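Local coordinates for protein phosphoribosylglycinamide synthetase (Anaerococcus prevotii, PDB 4DIM) that probably acts as an ATP-dependent ligase of the ATP-grasp family, perhaps a phosphoribosylglycinamide synthetase as its name suggests, at residues 128-133 and 171-176; 141-146 and 185-190; 199-204 and 257-262; 327-332 and 372-377; 340-345 and 397-402. All blocks are in the same frame, centred on the assembly; numbering follows the deposited sequence.

Contact 1: 128-133 and 171-176; sequences FVVRNE and DGFNET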
# COMPACT_ATOMS: atom_id res chain seq x y z
N PHE A 128 24.50 1.30 -6.32
CA PHE A 128 25.79 0.73 -5.98
C PHE A 128 26.21 1.14 -4.57
O PHE A 128 26.09 2.31 -4.19
CB PHE A 128 26.83 1.15 -7.04
CG PHE A 128 26.71 0.31 -8.28
CD1 PHE A 128 27.15 -1.01 -8.29
CD2 PHE A 128 26.04 0.79 -9.40
CE1 PHE A 128 27.01 -1.80 -9.42
CE2 PHE A 128 25.89 -0.01 -10.54
CZ PHE A 128 26.39 -1.30 -10.55
N VAL A 129 26.70 0.14 -3.81
CA VAL A 129 27.17 0.30 -2.42
C VAL A 129 28.70 0.60 -2.44
O VAL A 129 29.53 -0.27 -2.20
CB VAL A 129 26.81 -0.92 -1.49
CG1 VAL A 129 25.41 -0.76 -0.89
CG2 VAL A 129 26.92 -2.26 -2.21
N VAL A 130 29.04 1.85 -2.80
CA VAL A 130 30.40 2.39 -2.92
C VAL A 130 31.12 2.49 -1.53
O VAL A 130 30.48 2.74 -0.52
CB VAL A 130 30.35 3.78 -3.64
CG1 VAL A 130 29.36 4.75 -2.99
CG2 VAL A 130 31.72 4.44 -3.73
N ARG A 131 32.46 2.29 -1.50
CA ARG A 131 33.30 2.42 -0.27
C ARG A 131 34.48 3.44 -0.45
O ARG A 131 35.11 3.76 0.55
CB ARG A 131 33.84 1.04 0.21
CG ARG A 131 32.84 0.35 1.15
CD ARG A 131 33.05 -1.15 1.36
NE ARG A 131 31.97 -1.73 2.15
CZ ARG A 131 31.90 -2.99 2.56
NH1 ARG A 131 32.87 -3.85 2.26
NH2 ARG A 131 30.86 -3.41 3.28
N ASN A 132 34.72 3.98 -1.68
CA ASN A 132 35.80 4.95 -1.97
C ASN A 132 35.56 5.75 -3.29
O ASN A 132 34.79 5.30 -4.14
CB ASN A 132 37.17 4.22 -2.09
CG ASN A 132 37.11 2.95 -2.91
OD1 ASN A 132 36.95 3.01 -4.13
ND2 ASN A 132 37.17 1.78 -2.28
N GLU A 133 36.28 6.88 -3.48
CA GLU A 133 36.17 7.75 -4.67
C GLU A 133 36.35 6.98 -6.02
O GLU A 133 35.77 7.38 -7.03
CB GLU A 133 37.20 8.90 -4.61
CG GLU A 133 36.88 9.97 -3.56
CD GLU A 133 36.77 11.40 -4.05
OE1 GLU A 133 36.39 12.27 -3.22
OE2 GLU A 133 37.06 11.67 -5.24
N ASP A 171 31.23 15.96 -3.98
CA ASP A 171 30.87 16.92 -2.93
C ASP A 171 29.81 16.32 -2.02
O ASP A 171 29.80 16.59 -0.82
CB ASP A 171 30.39 18.24 -3.57
CG ASP A 171 30.22 19.43 -2.64
OD1 ASP A 171 29.29 19.40 -1.80
OD2 ASP A 171 30.95 20.43 -2.82
N GLY A 172 28.94 15.50 -2.61
CA GLY A 172 27.91 14.75 -1.89
C GLY A 172 28.51 13.57 -1.13
O GLY A 172 28.25 13.47 0.06
N PHE A 173 29.32 12.70 -1.79
CA PHE A 173 29.96 11.54 -1.15
C PHE A 173 30.85 11.94 0.05
O PHE A 173 30.75 11.33 1.12
CB PHE A 173 30.79 10.73 -2.18
CG PHE A 173 31.56 9.53 -1.66
CD1 PHE A 173 30.99 8.26 -1.64
CD2 PHE A 173 32.90 9.65 -1.29
CE1 PHE A 173 31.71 7.14 -1.19
CE2 PHE A 173 33.64 8.52 -0.88
CZ PHE A 173 33.04 7.28 -0.83
N ASN A 174 31.68 12.98 -0.11
CA ASN A 174 32.52 13.47 0.98
C ASN A 174 31.67 13.97 2.16
O ASN A 174 31.98 13.63 3.31
CB ASN A 174 33.49 14.56 0.49
CG ASN A 174 34.55 14.07 -0.49
OD1 ASN A 174 34.84 12.87 -0.59
ND2 ASN A 174 35.14 14.98 -1.25
N GLU A 175 30.60 14.71 1.91
CA GLU A 175 29.72 15.19 2.99
C GLU A 175 28.95 14.06 3.68
O GLU A 175 28.65 14.15 4.88
CB GLU A 175 28.71 16.22 2.48
CG GLU A 175 29.30 17.61 2.35
CD GLU A 175 28.27 18.68 2.06
OE1 GLU A 175 28.18 19.13 0.89
OE2 GLU A 175 27.48 19.01 2.98
N THR A 176 28.62 13.00 2.93
CA THR A 176 27.84 11.87 3.44
C THR A 176 28.70 10.95 4.29
O THR A 176 28.27 10.55 5.36
CB THR A 176 27.21 11.05 2.28
OG1 THR A 176 26.53 11.90 1.36
CG2 THR A 176 26.24 9.98 2.79
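The ring of F173 points its far rim into the bend made by residues 130-133. At the edge, close to the ring plane, lies the carbonyl carbon of R131, 4.1 Å from CZ. The other neighbours approach at a slant: V130 brings CG2 to 3.7 Å from CE1, N132 brings CA to 3.8 Å from CZ, and E133 sets its backbone N beside CE2. V130 meets the ring with both methyl groups, its CG1 standing 3.8 Å from F173 CE1; L136 of helix 133-141 touches F173 as well. F173 reaches this far because CG is anti to the backbone N (chi1 178°), which carries the ring off helix 166-179. That helix and helix 133-141 belong to a small lobe of helices and a four-stranded antiparallel sheet, consistent with the ATP-grasp fold, and F173 fills the join between the helix and the loop that follows strand 127-128. At the other end of this loop N132 is the N-cap of helix 133-141, its OD1 accepting from the backbone N of E135. E133, bent at chi2, brings its carboxylate near the N174 side chain, while its CG stays 4.4 Å from F173 CE2. The second carboxylate oxygen of E133, OE2, has a long, weak ion pair with K137 NZ one turn further along the helix.

Contact 2: 141-146 and 185-190; sequences ENLKLP and CIVEEF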
# COMPACT_ATOMS: atom_id res chain seq x y z
N GLU A 141 29.69 4.26 -14.24
CA GLU A 141 29.71 3.78 -15.61
C GLU A 141 28.48 2.91 -15.89
O GLU A 141 28.00 2.88 -17.04
CB GLU A 141 31.03 3.05 -15.95
CG GLU A 141 31.02 1.52 -15.87
CD GLU A 141 32.39 0.94 -16.18
OE1 GLU A 141 32.57 0.42 -17.31
OE2 GLU A 141 33.30 1.05 -15.33
N ASN A 142 27.94 2.22 -14.84
CA ASN A 142 26.73 1.38 -14.93
C ASN A 142 25.48 2.10 -14.34
O ASN A 142 24.50 1.44 -14.00
CB ASN A 142 26.96 0.05 -14.20
CG ASN A 142 28.20 -0.69 -14.66
OD1 ASN A 142 29.20 -0.78 -13.93
ND2 ASN A 142 28.17 -1.21 -15.88
N LEU A 143 25.52 3.45 -14.27
CA LEU A 143 24.46 4.28 -13.66
C LEU A 143 24.20 5.53 -14.52
O LEU A 143 25.16 6.19 -14.94
CB LEU A 143 24.92 4.72 -12.23
CG LEU A 143 24.03 4.48 -10.98
CD1 LEU A 143 23.55 3.01 -10.86
CD2 LEU A 143 24.77 4.86 -9.75
N LYS A 144 22.91 5.89 -14.71
CA LYS A 144 22.53 7.10 -15.44
C LYS A 144 22.35 8.27 -14.45
O LYS A 144 21.78 8.09 -13.37
CB LYS A 144 21.26 6.88 -16.32
CG LYS A 144 19.87 7.16 -15.68
CD LYS A 144 18.71 6.77 -16.62
CE LYS A 144 17.41 6.48 -15.89
NZ LYS A 144 17.23 5.03 -15.59
N LEU A 145 22.85 9.47 -14.83
CA LEU A 145 22.68 10.69 -14.04
C LEU A 145 21.23 11.19 -14.20
O LEU A 145 20.61 10.87 -15.22
CB LEU A 145 23.67 11.80 -14.48
CG LEU A 145 25.01 11.81 -13.76
CD1 LEU A 145 25.80 10.54 -14.07
CD2 LEU A 145 25.80 13.05 -14.14
N PRO A 146 20.69 12.03 -13.30
CA PRO A 146 21.27 12.45 -12.02
C PRO A 146 21.26 11.33 -11.01
O PRO A 146 20.62 10.30 -11.20
CB PRO A 146 20.38 13.62 -11.57
CG PRO A 146 19.12 13.56 -12.41
CD PRO A 146 19.30 12.49 -13.46
N CYS A 185 28.60 4.24 1.53
CA CYS A 185 27.66 5.14 0.93
C CYS A 185 26.81 4.39 -0.10
O CYS A 185 27.17 3.31 -0.57
CB CYS A 185 28.46 6.25 0.24
SG CYS A 185 28.04 7.91 0.78
N ILE A 186 25.71 5.02 -0.53
CA ILE A 186 24.92 4.48 -1.60
C ILE A 186 24.83 5.58 -2.62
O ILE A 186 24.52 6.73 -2.31
CB ILE A 186 23.54 3.89 -1.17
CG1 ILE A 186 23.79 2.50 -0.54
CG2 ILE A 186 22.58 3.73 -2.36
CD1 ILE A 186 22.65 1.90 0.20
N VAL A 187 25.24 5.24 -3.83
CA VAL A 187 25.08 6.11 -5.00
C VAL A 187 23.94 5.44 -5.77
O VAL A 187 24.01 4.24 -6.08
CB VAL A 187 26.36 6.41 -5.83
CG1 VAL A 187 26.96 5.14 -6.46
CG2 VAL A 187 26.06 7.45 -6.89
N GLU A 188 22.84 6.15 -5.95
CA GLU A 188 21.67 5.58 -6.61
C GLU A 188 21.16 6.50 -7.69
O GLU A 188 21.17 7.72 -7.51
CB GLU A 188 20.56 5.32 -5.57
CG GLU A 188 19.34 4.62 -6.12
CD GLU A 188 18.30 4.27 -5.09
OE1 GLU A 188 17.58 5.19 -4.65
OE2 GLU A 188 18.16 3.06 -4.78
N GLU A 189 20.65 5.92 -8.77
CA GLU A 189 20.03 6.68 -9.86
C GLU A 189 18.86 7.48 -9.32
O GLU A 189 18.02 6.96 -8.57
CB GLU A 189 19.49 5.76 -10.96
CG GLU A 189 20.54 4.99 -11.74
CD GLU A 189 19.92 4.14 -12.83
OE1 GLU A 189 20.37 4.23 -14.00
OE2 GLU A 189 19.00 3.35 -12.51
N PHE A 190 18.80 8.75 -9.71
CA PHE A 190 17.71 9.62 -9.32
C PHE A 190 16.73 9.65 -10.48
O PHE A 190 17.08 10.11 -11.57
CB PHE A 190 18.23 11.01 -8.95
CG PHE A 190 17.17 11.91 -8.35
CD1 PHE A 190 16.37 11.47 -7.30
CD2 PHE A 190 16.94 13.18 -8.85
CE1 PHE A 190 15.35 12.27 -6.80
CE2 PHE A 190 15.94 13.99 -8.33
CZ PHE A 190 15.14 13.53 -7.31
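E189, L143 and P146 lose the most surface where the loop 141-146 crosses the end of strand 186-189. The strand belongs to the four-stranded antiparallel sheet of the small lobe, a layout consistent with the ATP-grasp fold. E189 stretches its side chain beyond CG (chi2 -178°) across that of K144 at about a right angle. Its OE1 accepts from K144 N at 3.1 Å with an N-H...O angle of 165°, through the anti lone pair. The same oxygen has a long salt bridge to K144 NZ at 3.6 Å and a salt bridge to R126 NH2, so two positive groups and a backbone N-H converge on one carboxylate. Replacing E189 by an alanine is likely to leave K144 N without its acceptor, and K144 NZ and R126 without this counter-charge. Lower on the same side chain, E189 CG lies 3.6 Å from L143 CG and slightly farther from CD1. The other branch of L143 turns to V187, CD2 resting 4.0 Å from CG1 as the two side chains run past each other in opposite directions. P146, which follows a cis peptide bond, closes the far end: its O accepts from F190 N at 2.8 Å, the donor tilted 32° from the carbonyl plane. Beside that bond, the P146 ring comes up to the edge of the F190 ring, where CG stands 4.2 Å from CD2.

Contact 3: 199-204 and 257-262; sequences QAFVYK and NCAVNV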
# COMPACT_ATOMS: atom_id res chain seq x y z
N GLN A 199 -2.00 -2.09 -8.30
CA GLN A 199 -2.46 -3.21 -7.49
C GLN A 199 -2.36 -4.45 -8.32
O GLN A 199 -2.53 -4.39 -9.54
CB GLN A 199 -3.93 -3.06 -7.02
CG GLN A 199 -4.24 -1.89 -6.09
CD GLN A 199 -3.46 -1.85 -4.80
OE1 GLN A 199 -3.74 -2.58 -3.86
NE2 GLN A 199 -2.44 -1.01 -4.74
N ALA A 200 -2.11 -5.56 -7.69
CA ALA A 200 -2.07 -6.82 -8.39
C ALA A 200 -2.46 -7.91 -7.43
O ALA A 200 -2.70 -7.65 -6.25
CB ALA A 200 -0.71 -7.08 -9.02
N PHE A 201 -2.66 -9.09 -7.96
CA PHE A 201 -3.08 -10.22 -7.15
C PHE A 201 -2.46 -11.45 -7.77
O PHE A 201 -2.62 -11.63 -8.98
CB PHE A 201 -4.61 -10.28 -7.11
CG PHE A 201 -5.19 -11.25 -6.13
CD1 PHE A 201 -5.64 -10.83 -4.89
CD2 PHE A 201 -5.38 -12.58 -6.48
CE1 PHE A 201 -6.24 -11.72 -4.01
CE2 PHE A 201 -5.95 -13.47 -5.58
CZ PHE A 201 -6.40 -13.03 -4.36
N VAL A 202 -1.71 -12.23 -6.99
CA VAL A 202 -1.08 -13.46 -7.46
C VAL A 202 -1.67 -14.71 -6.71
O VAL A 202 -1.78 -14.71 -5.50
CB VAL A 202 0.48 -13.36 -7.42
CG1 VAL A 202 1.01 -13.01 -6.04
CG2 VAL A 202 1.14 -14.63 -7.96
N TYR A 203 -2.09 -15.74 -7.45
CA TYR A 203 -2.67 -16.98 -6.89
C TYR A 203 -2.17 -18.19 -7.66
O TYR A 203 -2.41 -18.29 -8.87
CB TYR A 203 -4.19 -16.92 -6.97
CG TYR A 203 -4.89 -18.21 -6.61
CD1 TYR A 203 -4.82 -18.72 -5.32
CD2 TYR A 203 -5.72 -18.85 -7.52
CE1 TYR A 203 -5.53 -19.86 -4.96
CE2 TYR A 203 -6.45 -19.99 -7.16
CZ TYR A 203 -6.32 -20.51 -5.89
OH TYR A 203 -7.05 -21.60 -5.50
N LYS A 204 -1.48 -19.11 -6.99
CA LYS A 204 -0.91 -20.31 -7.60
C LYS A 204 0.00 -19.91 -8.78
O LYS A 204 -0.03 -20.51 -9.85
CB LYS A 204 -1.99 -21.31 -8.04
CG LYS A 204 -2.81 -21.86 -6.88
CD LYS A 204 -3.96 -22.70 -7.42
CE LYS A 204 -4.61 -23.58 -6.37
NZ LYS A 204 -3.93 -24.89 -6.27
N ASN A 257 0.23 -16.11 -3.69
CA ASN A 257 -0.95 -16.26 -2.85
C ASN A 257 -1.12 -15.05 -1.93
O ASN A 257 -1.36 -15.15 -0.71
CB ASN A 257 -0.85 -17.55 -2.04
CG ASN A 257 -0.74 -18.82 -2.88
OD1 ASN A 257 -1.23 -18.90 -4.00
ND2 ASN A 257 -0.15 -19.87 -2.31
N CYS A 258 -1.00 -13.90 -2.56
CA CYS A 258 -1.10 -12.62 -1.90
C CYS A 258 -1.57 -11.58 -2.85
O CYS A 258 -1.38 -11.69 -4.06
CB CYS A 258 0.25 -12.22 -1.30
SG CYS A 258 1.58 -11.97 -2.50
N ALA A 259 -2.17 -10.52 -2.27
CA ALA A 259 -2.52 -9.29 -2.99
C ALA A 259 -1.25 -8.49 -2.97
O ALA A 259 -0.43 -8.68 -2.08
CB ALA A 259 -3.67 -8.58 -2.28
N VAL A 260 -1.00 -7.68 -3.97
CA VAL A 260 0.25 -6.91 -4.10
C VAL A 260 -0.03 -5.43 -4.31
O VAL A 260 -0.97 -5.03 -5.00
CB VAL A 260 1.09 -7.49 -5.28
CG1 VAL A 260 2.36 -6.68 -5.54
CG2 VAL A 260 1.40 -8.98 -5.07
N ASN A 261 0.84 -4.64 -3.73
CA ASN A 261 0.81 -3.19 -3.74
C ASN A 261 2.14 -2.70 -4.23
O ASN A 261 3.14 -3.15 -3.71
CB ASN A 261 0.54 -2.65 -2.33
CG ASN A 261 0.51 -1.15 -2.28
OD1 ASN A 261 -0.38 -0.51 -2.82
ND2 ASN A 261 1.56 -0.54 -1.80
N VAL A 262 2.14 -1.87 -5.27
CA VAL A 262 3.32 -1.36 -5.96
C VAL A 262 3.31 0.20 -6.12
O VAL A 262 2.26 0.83 -6.35
CB VAL A 262 3.44 -1.99 -7.37
CG1 VAL A 262 4.87 -1.89 -7.87
CG2 VAL A 262 2.97 -3.45 -7.36
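Q199 and N261 join their amides at one end of this strand pair, and the path to that bond can be followed along Q199. CB lies 4.1 Å from V260 O; the chain then bends at chi2 (-58°), bringing CD to 4.0 Å from the same oxygen. At the tip NE2 donates to N261 OD1 at 2.9 Å, in the plane of the N261 carbonyl, on a lone pair, although the two amide planes stand 53° apart. NE2 also bonds H213, while OE1 accepts from G281 N. A leucine in place of Q199 would probably leave N261 OD1 and G281 N each without this partner. Strands 199-203 and 258-262, neighbours in the large antiparallel sheet, pair in hydrogen-bonded fashion at A200/V260 and V202/C258. At the far end N257 and C258 both face V202, a G1 beta bulge, with N257 at positive phi. Its side chain folds back to the other strand: OD1 takes K204 N at 3.0 Å in an almost straight bond of 173°. F201 CD1 lies 4.0 Å from A259 CB on the face covered by helix 297-305, whose M300 and M304 touch F201. On the other face V202 CG1 approaches C258 SG to 3.7 Å.

Contact 4: 327-332 and 372-377; sequences RMIIET and DCIGQI
R327 and I377 open the backbone bonding as a hydrogen-bonded antiparallel pair, each N donating to the other's O at 3.0 Å. I329 N then gives to G375 O, reaching it from well above the carbonyl plane, 55° out. I329 O is met by I374 N at 2.9 Å, although I329 pairs with G375 in the ladder, so the bonding is offset by one residue here. Weaker CA-H...O contacts fill the non-hydrogen-bonded pair between these bonds, as from Q376 CA to R327 O at 3.4 Å. Among the apolar contacts, I329 meets I377 at about a right angle, CG1 to CD1 at 3.8 Å, and its CG2 branch turns to I374. I374 in turn sends CD1 across to the E331 backbone and side chain, 3.8 Å from E331 CB. On the face of M328 and Q376, sulfur and selenium take part. M328, a selenomethionine, lays CB 3.6 Å from C373 SG, and its bend at chi2 (-50°) sets SE alongside Q376, 3.7 Å from OE1. The polar ends have partners beyond the two segments: Q376 NE2 bonds E353 and R327 NE forms a salt bridge with E216. Helix 384-395 covers the face of I329 and I377, touching both. Strands 323-329 and 375-381 thus continue the long antiparallel sheet that begins in the ATP-grasp part of the chain, one side of it here backed by a helix.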
# COMPACT_ATOMS: atom_id res chain seq x y z
N ARG A 327 -10.96 9.94 -1.84
CA ARG A 327 -10.23 11.03 -1.25
C ARG A 327 -10.42 11.12 0.24
O ARG A 327 -11.56 11.04 0.73
CB ARG A 327 -10.70 12.34 -1.88
CG ARG A 327 -10.03 12.60 -3.19
CD ARG A 327 -10.30 14.01 -3.61
NE ARG A 327 -9.82 14.21 -4.97
CZ ARG A 327 -10.28 15.10 -5.83
NH1 ARG A 327 -11.26 15.93 -5.48
NH2 ARG A 327 -9.77 15.17 -7.05
N MSE A 328 -9.32 11.41 0.96
CA MSE A 328 -9.38 11.69 2.38
C MSE A 328 -9.92 13.10 2.57
O MSE A 328 -9.55 14.00 1.81
CB MSE A 328 -8.01 11.58 3.06
CG MSE A 328 -7.29 10.22 2.85
SE MSE A 328 -8.33 8.51 3.22
CE MSE A 328 -8.64 7.86 1.36
N ILE A 329 -10.82 13.29 3.56
CA ILE A 329 -11.32 14.60 3.99
C ILE A 329 -10.28 15.15 4.96
O ILE A 329 -9.96 14.48 5.93
CB ILE A 329 -12.73 14.56 4.64
CG1 ILE A 329 -13.78 13.94 3.69
CG2 ILE A 329 -13.15 15.99 5.04
CD1 ILE A 329 -15.09 13.68 4.37
N ILE A 330 -9.75 16.34 4.71
CA ILE A 330 -8.72 16.93 5.57
C ILE A 330 -9.04 18.38 5.88
O ILE A 330 -9.86 19.00 5.19
CB ILE A 330 -7.32 16.80 4.90
CG1 ILE A 330 -7.26 17.53 3.54
CG2 ILE A 330 -6.93 15.32 4.73
CD1 ILE A 330 -5.94 17.90 3.14
N GLU A 331 -8.40 18.92 6.94
CA GLU A 331 -8.53 20.33 7.34
C GLU A 331 -7.14 20.95 7.22
O GLU A 331 -6.18 20.40 7.75
CB GLU A 331 -9.12 20.49 8.75
CG GLU A 331 -9.24 21.94 9.20
CD GLU A 331 -10.13 22.84 8.35
OE1 GLU A 331 -11.34 22.54 8.24
OE2 GLU A 331 -9.62 23.86 7.84
N THR A 332 -7.04 22.09 6.52
CA THR A 332 -5.75 22.73 6.24
C THR A 332 -5.53 24.11 6.87
O THR A 332 -4.37 24.51 6.99
CB THR A 332 -5.61 22.86 4.73
OG1 THR A 332 -6.87 23.33 4.23
CG2 THR A 332 -5.24 21.53 4.07
N ASP A 372 -4.45 12.60 10.91
CA ASP A 372 -5.22 13.84 11.00
C ASP A 372 -6.42 13.87 9.99
O ASP A 372 -7.07 14.91 9.88
CB ASP A 372 -4.31 15.07 10.76
CG ASP A 372 -3.14 15.17 11.69
OD1 ASP A 372 -3.34 15.04 12.92
OD2 ASP A 372 -2.01 15.40 11.20
N CYS A 373 -6.72 12.74 9.28
CA CYS A 373 -7.86 12.68 8.34
C CYS A 373 -9.15 12.73 9.15
O CYS A 373 -9.26 12.06 10.18
CB CYS A 373 -7.82 11.41 7.48
SG CYS A 373 -6.47 11.35 6.26
N ILE A 374 -10.12 13.54 8.67
CA ILE A 374 -11.46 13.68 9.27
C ILE A 374 -12.37 12.54 8.78
O ILE A 374 -13.26 12.10 9.51
CB ILE A 374 -12.05 15.08 8.96
CG1 ILE A 374 -11.24 16.17 9.71
CG2 ILE A 374 -13.56 15.16 9.28
CD1 ILE A 374 -10.11 16.80 8.90
N GLY A 375 -12.14 12.08 7.57
CA GLY A 375 -12.93 11.00 7.00
C GLY A 375 -12.47 10.66 5.62
O GLY A 375 -11.34 10.98 5.24
N GLN A 376 -13.35 10.02 4.85
CA GLN A 376 -13.07 9.65 3.47
C GLN A 376 -14.33 9.50 2.68
O GLN A 376 -15.39 9.15 3.22
CB GLN A 376 -12.26 8.35 3.39
CG GLN A 376 -13.04 7.11 3.82
CD GLN A 376 -12.14 5.93 4.02
OE1 GLN A 376 -10.93 6.05 4.21
NE2 GLN A 376 -12.71 4.78 4.07
N ILE A 377 -14.20 9.76 1.37
CA ILE A 377 -15.25 9.73 0.37
C ILE A 377 -14.83 8.82 -0.76
O ILE A 377 -13.72 8.97 -1.27
CB ILE A 377 -15.52 11.15 -0.20
CG1 ILE A 377 -15.95 12.16 0.92
CG2 ILE A 377 -16.57 11.10 -1.33
CD1 ILE A 377 -15.81 13.57 0.51

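Contact 5: 340-345 and 397-402; sequences EILNSN and NINIIL
E340 to N343 run antiparallel to I398 to I401, with segment axes 4.5 Å apart at 162°, E340/I401 and L342/N399 forming the hydrogen-bonded pairs and I341/I400 and N343/I398 the others. L342 is tied both ways to N399, its N giving to N399 O at 2.7 Å in the carbonyl plane. Beyond the strand ends S344 N adds one more bond, to N397 O.

On the face of L342, N399 and I401, the L342 and N399 side chains lie side by side and point the same way, CB to CB at 3.9 Å, while L342 CD1 reaches I401 CD1 at the same separation. E340 lies alongside I401 too, CG against CG1. On the other face I341 CG2 meets I398 CG2 at 3.9 Å, and F356 of strand 351-356 touches both residues. I398 CD1, brought round by a chain bent at chi2, comes to 3.4 Å from N343 OD1, the two side chains crossing at a slant. That oxygen is already used: with N343 CG anti to its own N (chi1 180°), OD1 accepts from N345 N at 3.1 Å, the donor 47° out of the carbonyl plane, which makes an Asx turn. S344 OG stands 2.9 Å from N397 OD1, but its proton may serve N397 O instead and either bond is weak. N345 ND2 and N397 ND2 bond I394 O and V393 O respectively, tying this end to helix 384-395. Helix and returning strand together close the chain, with 398-402 as an outer strand of a small three-stranded antiparallel sheet centred on 336-343.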
# COMPACT_ATOMS: atom_id res chain seq x y z
N GLU A 340 -19.79 18.77 15.76
CA GLU A 340 -20.47 17.85 14.83
C GLU A 340 -20.08 18.10 13.37
O GLU A 340 -19.73 19.23 13.01
CB GLU A 340 -22.01 17.96 14.96
CG GLU A 340 -22.59 19.34 14.64
CD GLU A 340 -24.10 19.43 14.74
OE1 GLU A 340 -24.78 18.43 14.42
OE2 GLU A 340 -24.60 20.53 15.07
N ILE A 341 -20.22 17.06 12.53
CA ILE A 341 -19.97 17.12 11.09
C ILE A 341 -21.32 17.06 10.38
O ILE A 341 -22.01 16.04 10.49
CB ILE A 341 -19.03 16.02 10.60
CG1 ILE A 341 -17.71 16.07 11.39
CG2 ILE A 341 -18.78 16.19 9.11
CD1 ILE A 341 -16.83 14.84 11.34
N LEU A 342 -21.68 18.13 9.65
CA LEU A 342 -22.95 18.21 8.93
C LEU A 342 -22.81 17.70 7.48
O LEU A 342 -22.12 18.32 6.69
CB LEU A 342 -23.45 19.65 8.92
CG LEU A 342 -23.39 20.41 10.25
CD1 LEU A 342 -23.87 21.84 10.08
CD2 LEU A 342 -24.20 19.70 11.32
N ASN A 343 -23.48 16.59 7.14
CA ASN A 343 -23.50 16.03 5.80
C ASN A 343 -24.89 16.23 5.21
O ASN A 343 -25.80 15.44 5.48
CB ASN A 343 -23.12 14.54 5.80
CG ASN A 343 -23.13 13.90 4.43
OD1 ASN A 343 -23.25 14.57 3.41
ND2 ASN A 343 -23.03 12.60 4.37
N SER A 344 -25.04 17.26 4.35
CA SER A 344 -26.33 17.57 3.74
C SER A 344 -26.52 16.87 2.37
O SER A 344 -27.44 17.22 1.64
CB SER A 344 -26.49 19.09 3.60
OG SER A 344 -25.56 19.72 2.73
N ASN A 345 -25.70 15.85 2.06
CA ASN A 345 -25.78 15.13 0.78
C ASN A 345 -26.86 14.09 0.75
O ASN A 345 -27.05 13.36 1.72
CB ASN A 345 -24.45 14.44 0.45
CG ASN A 345 -23.37 15.42 0.21
OD1 ASN A 345 -23.49 16.24 -0.68
ND2 ASN A 345 -22.31 15.40 1.01
N ASN A 397 -20.89 20.13 0.60
CA ASN A 397 -22.06 19.83 1.44
C ASN A 397 -21.64 19.07 2.71
O ASN A 397 -22.48 18.42 3.33
CB ASN A 397 -23.09 19.03 0.64
CG ASN A 397 -23.90 19.89 -0.31
OD1 ASN A 397 -24.80 20.64 0.11
ND2 ASN A 397 -23.56 19.87 -1.61
N ILE A 398 -20.35 19.21 3.13
CA ILE A 398 -19.78 18.64 4.37
C ILE A 398 -19.34 19.82 5.23
O ILE A 398 -18.42 20.51 4.82
CB ILE A 398 -18.57 17.64 4.15
CG1 ILE A 398 -18.93 16.35 3.34
CG2 ILE A 398 -17.89 17.28 5.52
CD1 ILE A 398 -20.10 15.75 3.66
N ASN A 399 -19.96 20.05 6.40
CA ASN A 399 -19.59 21.16 7.29
C ASN A 399 -19.04 20.64 8.62
O ASN A 399 -19.74 19.93 9.35
CB ASN A 399 -20.79 22.08 7.54
CG ASN A 399 -20.45 23.47 8.05
OD1 ASN A 399 -19.28 23.82 8.31
ND2 ASN A 399 -21.48 24.31 8.22
N ILE A 400 -17.80 21.01 8.94
CA ILE A 400 -17.18 20.63 10.21
C ILE A 400 -17.32 21.81 11.17
O ILE A 400 -16.77 22.88 10.92
CB ILE A 400 -15.71 20.23 10.00
CG1 ILE A 400 -15.59 19.09 8.93
CG2 ILE A 400 -15.13 19.77 11.32
CD1 ILE A 400 -14.24 18.96 8.32
N ILE A 401 -18.06 21.60 12.28
CA ILE A 401 -18.35 22.60 13.30
C ILE A 401 -17.43 22.41 14.54
O ILE A 401 -17.47 21.36 15.18
CB ILE A 401 -19.84 22.50 13.69
CG1 ILE A 401 -20.77 22.42 12.45
CG2 ILE A 401 -20.24 23.65 14.62
CD1 ILE A 401 -20.63 23.52 11.45
N LEU A 402 -16.67 23.47 14.92
CA LEU A 402 -15.75 23.46 16.05
C LEU A 402 -16.36 24.21 17.24
O LEU A 402 -16.53 25.42 17.15
CB LEU A 402 -14.40 24.13 15.65
CG LEU A 402 -13.29 23.25 15.05
CD1 LEU A 402 -13.80 22.33 13.97
CD2 LEU A 402 -12.20 24.11 14.46

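Contacts 1 and 2 form one unit, centres 11 Å apart: F128 N lies 3.0 Å from V187 O, a probable hydrogen bond, and F128 CD2 packs on L143 CD1 at 3.7 Å. Contacts 4 and 5 make a second unit, centres 12 Å apart, in which I374 CG2 lies 3.9 Å from I341 CD1 and 4.0 Å from I400 CD1. Contact 3 shares the large sheet with contact 4, their centres 28 Å apart; the nearest atoms of contacts 2 and 3 are about 15 Å apart. In ATP-grasp relatives the nucleotide binds between the small lobe and the large sheet, so contact 2 belongs to one and contact 3 to the other of the two parts that probably flank the cleft.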